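Local coordinates for MarR Like Protein, TVG0766549 (Thermoplasma volcanium, PDB 3LFK) that is of unknown function but has the winged helix-turn-helix fold of MarR-like transcriptional regulators, although it was reported as a mechanosensitive channel, at residues A[35-40]-A[67-72]; A[43-48]-A[90-95]. One frame throughout, in Å; residues are numbered along the deposited sequence.

Contact 1: residues A[35-40]-A[67-72]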
# COMPACT_ATOMS: atom_id res chain seq x y z
N SER A 35 -9.11 4.37 -1.05
CA SER A 35 -10.31 3.61 -1.37
C SER A 35 -9.89 2.13 -1.33
O SER A 35 -8.70 1.83 -1.30
CB SER A 35 -10.83 4.03 -2.74
OG SER A 35 -9.78 4.23 -3.65
N GLN A 36 -10.87 1.21 -1.33
CA GLN A 36 -10.51 -0.21 -1.22
C GLN A 36 -9.64 -0.76 -2.36
O GLN A 36 -8.77 -1.62 -2.13
CB GLN A 36 -11.78 -1.05 -1.05
CG GLN A 36 -11.49 -2.54 -0.77
CD GLN A 36 -10.53 -2.77 0.40
OE1 GLN A 36 -10.73 -2.22 1.49
NE2 GLN A 36 -9.49 -3.58 0.17
N ASP A 37 -9.86 -0.27 -3.58
CA ASP A 37 -9.05 -0.71 -4.70
C ASP A 37 -7.57 -0.37 -4.44
O ASP A 37 -6.67 -1.17 -4.74
CB ASP A 37 -9.56 -0.11 -6.02
CG ASP A 37 -9.75 1.42 -5.96
OD1 ASP A 37 -9.69 2.01 -4.87
OD2 ASP A 37 -9.96 2.02 -7.03
N GLU A 38 -7.32 0.81 -3.87
CA GLU A 38 -5.96 1.23 -3.57
C GLU A 38 -5.33 0.38 -2.48
O GLU A 38 -4.18 0.00 -2.58
CB GLU A 38 -5.97 2.73 -3.17
CG GLU A 38 -6.25 3.60 -4.40
CD GLU A 38 -6.72 5.01 -4.08
OE1 GLU A 38 -6.79 5.40 -2.91
OE2 GLU A 38 -7.04 5.72 -5.06
N VAL A 39 -6.12 0.05 -1.46
CA VAL A 39 -5.63 -0.78 -0.38
C VAL A 39 -5.31 -2.16 -0.94
O VAL A 39 -4.25 -2.72 -0.68
CB VAL A 39 -6.69 -0.91 0.73
CG1 VAL A 39 -6.19 -1.87 1.81
CG2 VAL A 39 -6.95 0.45 1.38
N SER A 40 -6.22 -2.72 -1.74
CA SER A 40 -5.96 -4.02 -2.35
C SER A 40 -4.64 -4.03 -3.15
O SER A 40 -3.81 -4.95 -3.02
CB SER A 40 -7.12 -4.37 -3.29
OG SER A 40 -8.29 -4.59 -2.52
N GLU A 67 -3.42 0.65 -13.71
CA GLU A 67 -2.53 1.80 -13.83
C GLU A 67 -3.06 3.04 -13.14
O GLU A 67 -2.29 3.81 -12.57
CB GLU A 67 -2.24 2.12 -15.30
CG GLU A 67 -1.60 0.95 -16.02
CD GLU A 67 -1.13 1.28 -17.41
OE1 GLU A 67 -1.40 2.41 -17.89
OE2 GLU A 67 -0.49 0.41 -18.02
N SER A 68 -4.38 3.25 -13.17
CA SER A 68 -4.94 4.42 -12.51
C SER A 68 -4.80 4.26 -11.00
O SER A 68 -4.49 5.23 -10.28
CB SER A 68 -6.43 4.57 -12.85
OG SER A 68 -7.01 5.66 -12.14
N VAL A 69 -5.06 3.06 -10.51
CA VAL A 69 -4.95 2.81 -9.07
C VAL A 69 -3.48 3.01 -8.63
O VAL A 69 -3.20 3.66 -7.61
CB VAL A 69 -5.40 1.37 -8.70
CG1 VAL A 69 -5.37 1.19 -7.19
CG2 VAL A 69 -6.82 1.12 -9.19
N LEU A 70 -2.56 2.46 -9.41
CA LEU A 70 -1.13 2.59 -9.11
C LEU A 70 -0.71 4.07 -9.12
O LEU A 70 0.06 4.47 -8.24
CB LEU A 70 -0.30 1.81 -10.14
CG LEU A 70 1.22 1.90 -9.97
CD1 LEU A 70 1.66 1.43 -8.58
CD2 LEU A 70 1.89 1.04 -11.06
N LYS A 71 -1.18 4.85 -10.09
CA LYS A 71 -0.80 6.26 -10.14
C LYS A 71 -1.23 6.97 -8.87
O LYS A 71 -0.54 7.85 -8.40
CB LYS A 71 -1.38 6.97 -11.35
CG LYS A 71 -0.62 6.61 -12.62
CD LYS A 71 -1.22 7.34 -13.83
CE LYS A 71 -1.25 6.45 -15.05
NZ LYS A 71 -1.90 7.13 -16.20
N ASN A 72 -2.38 6.60 -8.31
CA ASN A 72 -2.78 7.22 -7.04
C ASN A 72 -1.78 6.84 -5.93
O ASN A 72 -1.37 7.69 -5.14
CB ASN A 72 -4.20 6.79 -6.65
CG ASN A 72 -5.24 7.60 -7.38
OD1 ASN A 72 -5.19 8.82 -7.37
ND2 ASN A 72 -6.19 6.93 -8.01
O HOH W 1 -7.89 4.20 -7.21
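Glu38 reaches from helix 36-47 across Val69 to Asn72 on helix 66-76. Its CB bond does not point there; CG set anti to the carbonyl carbon (chi1 -72°) and an extended chain beyond carry the carboxylate over. The CG methylene rests on Val69 CG1 at 3.8 Å, CD lies 4.0 Å from Asn72 CB, and the carboxylate separates its oxygens between two tasks. OE1 accepts the amide of the N-cap residue, Ser35 N, at 3.1 Å from above the carboxylate plane, and also bonds the hydroxyl of Tyr76. Ser35 OG makes no capping bond and donates to Asp37 OD1. OE2 faces Asn72 ND2 at 3.3 Å, but the angle is too poor for a hydrogen bond, and the carboxylate and amide planes stand 55° apart. A water fills the role, donating to Glu38 OE2 at 2.8 Å and Asp37 OD2 at 3.0 Å, with a weak bond from Asn72 ND2. Beneath this polar layer the axes approach to 9.4 Å, and Val69 is compact enough for its CG1 to reach Asp37 O at 3.6 Å. A water donating to both acids probably eases the repulsion between their neighbouring charges, joining the helices through solvent above an apolar footing.

Contact 2: residues A[43-48]-A[90-95]; sequences LFLKTH and IVLTSE
Thr93 OG1, one residue beyond the Leu92 that packs on Leu45 and Lys46, is gripped twice: it accepts the amide of Gly96 as the N-cap of helix 94-116 and gives its own proton to the carbonyl of Gly77. Threonine suits this turn because its hydroxyl can do both at once, fixing the place where strand 87-92 ends and the long helix begins. Upstream of the cap the contact is apolar. Helix 36-47 crosses the strand almost perpendicularly, at -92°, and Leu92 spreads its two methyls over consecutive residues of the helix. CD2 comes in at a slant to Leu45, 3.8 Å from its CB and equally close to its CD1. CD1 lies against the backbone of Lys46, 3.8 Å from its CA, and meets the side-chain CD at 3.9 Å, the two side chains crossing at about a right angle. Lys46 can offer that methylene because its chain, starting with CG anti to the backbone N (chi1 -173°), bends at chi2 (66°); the amine end then leads away from the strand, while the side chain also touches Ala100 and Gln101 of helix 94-116. Two residues back along the strand, Ile90 points the same way and brings CG2 to Leu45 CD2 at 4.2 Å, a looser touch. Ile57 of helix 54-60 lies against both Leu45 and Ile90, extending the apolar cluster. With methyls and methylenes making nearly all of the contact, the helix is held to the sheet by shape and burial, and the lysine contributes its methylenes while its charge stays clear of the core.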
# COMPACT_ATOMS: atom_id res chain seq x y z
N LEU A 43 -1.51 -3.83 -0.80
CA LEU A 43 -1.23 -5.10 -0.14
C LEU A 43 -0.73 -6.13 -1.16
O LEU A 43 0.09 -6.99 -0.81
CB LEU A 43 -2.50 -5.62 0.57
CG LEU A 43 -3.00 -4.73 1.71
CD1 LEU A 43 -4.18 -5.39 2.41
CD2 LEU A 43 -1.88 -4.47 2.68
N PHE A 44 -1.19 -6.03 -2.39
CA PHE A 44 -0.71 -6.96 -3.42
C PHE A 44 0.80 -6.70 -3.59
O PHE A 44 1.61 -7.62 -3.64
CB PHE A 44 -1.46 -6.71 -4.73
CG PHE A 44 -0.92 -7.48 -5.91
CD1 PHE A 44 -1.37 -8.77 -6.18
CD2 PHE A 44 0.05 -6.91 -6.74
CE1 PHE A 44 -0.86 -9.47 -7.27
CE2 PHE A 44 0.56 -7.61 -7.83
CZ PHE A 44 0.11 -8.90 -8.09
N LEU A 45 1.20 -5.43 -3.67
CA LEU A 45 2.60 -5.11 -3.83
C LEU A 45 3.41 -5.59 -2.62
O LEU A 45 4.52 -6.11 -2.78
CB LEU A 45 2.77 -3.58 -4.02
CG LEU A 45 2.15 -3.06 -5.33
CD1 LEU A 45 2.13 -1.51 -5.31
CD2 LEU A 45 2.96 -3.53 -6.52
N LYS A 46 2.87 -5.41 -1.42
CA LYS A 46 3.55 -5.82 -0.20
C LYS A 46 3.71 -7.33 -0.17
O LYS A 46 4.78 -7.83 0.20
CB LYS A 46 2.75 -5.36 1.03
CG LYS A 46 3.46 -5.60 2.35
CD LYS A 46 4.71 -4.72 2.43
CE LYS A 46 5.42 -4.82 3.79
NZ LYS A 46 6.13 -6.12 3.98
N THR A 47 2.67 -8.04 -0.60
CA THR A 47 2.67 -9.51 -0.61
C THR A 47 3.71 -10.08 -1.58
O THR A 47 4.23 -11.18 -1.36
CB THR A 47 1.28 -10.04 -1.01
OG1 THR A 47 0.37 -9.80 0.06
CG2 THR A 47 1.34 -11.54 -1.32
N HIS A 48 4.01 -9.34 -2.64
CA HIS A 48 5.00 -9.77 -3.61
C HIS A 48 6.34 -9.06 -3.43
O HIS A 48 6.95 -8.58 -4.37
CB HIS A 48 4.44 -9.58 -5.02
CG HIS A 48 3.23 -10.42 -5.28
ND1 HIS A 48 3.31 -11.76 -5.59
CD2 HIS A 48 1.91 -10.15 -5.13
CE1 HIS A 48 2.10 -12.27 -5.62
NE2 HIS A 48 1.23 -11.32 -5.35
N ILE A 90 7.82 -1.89 -10.39
CA ILE A 90 7.09 -1.05 -9.42
C ILE A 90 7.56 -1.45 -8.02
O ILE A 90 7.59 -2.63 -7.69
CB ILE A 90 5.57 -1.26 -9.53
CG1 ILE A 90 5.10 -0.98 -10.96
CG2 ILE A 90 4.86 -0.41 -8.49
CD1 ILE A 90 5.56 0.37 -11.54
N VAL A 91 7.93 -0.46 -7.20
CA VAL A 91 8.42 -0.75 -5.85
C VAL A 91 7.75 0.12 -4.81
O VAL A 91 7.39 1.28 -5.09
CB VAL A 91 9.96 -0.50 -5.72
CG1 VAL A 91 10.70 -1.14 -6.89
CG2 VAL A 91 10.23 0.96 -5.66
N LEU A 92 7.52 -0.44 -3.62
CA LEU A 92 6.93 0.35 -2.55
C LEU A 92 8.03 1.23 -1.97
O LEU A 92 9.21 0.85 -1.94
CB LEU A 92 6.39 -0.54 -1.42
CG LEU A 92 5.19 -1.41 -1.75
CD1 LEU A 92 4.84 -2.27 -0.56
CD2 LEU A 92 3.99 -0.54 -2.14
N THR A 93 7.66 2.44 -1.56
CA THR A 93 8.63 3.30 -0.88
C THR A 93 8.63 2.83 0.58
O THR A 93 7.80 2.02 0.98
CB THR A 93 8.16 4.75 -0.86
OG1 THR A 93 6.88 4.80 -0.23
CG2 THR A 93 8.02 5.30 -2.29
N SER A 94 9.55 3.35 1.39
CA SER A 94 9.58 2.96 2.79
C SER A 94 8.24 3.33 3.45
O SER A 94 7.77 2.61 4.32
CB SER A 94 10.72 3.66 3.52
OG SER A 94 11.96 3.23 2.98
N GLU A 95 7.64 4.44 3.02
CA GLU A 95 6.37 4.87 3.59
C GLU A 95 5.23 3.94 3.15
O GLU A 95 4.31 3.64 3.91
CB GLU A 95 6.07 6.32 3.20
CG GLU A 95 7.02 7.35 3.85
CD GLU A 95 8.47 7.17 3.41
OE1 GLU A 95 8.72 7.00 2.20
OE2 GLU A 95 9.38 7.22 4.28

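Overall arrangement
Both contacts hold helix 36-47, contact 1 by its first turn and contact 2 by its last, with centres about 12 Å apart. Contact 1 joins it to helix 66-76, in the position of the recognition helix of a winged helix-turn-helix, and is only partly buried, so water and carboxylates lie over a small apolar footing. Contact 2 sets the other end on strand 87-92 of the wing sheet, deeper in the domain, and is held by aliphatic groups. The apolar parts of the two adjoin where Leu70 CD1 touches Ile90 CG2 at 3.7 Å. Their segments alternate along the sequence. Shared by both contacts, helix 36-47 ties helix 66-76 and the sheet into a single unit.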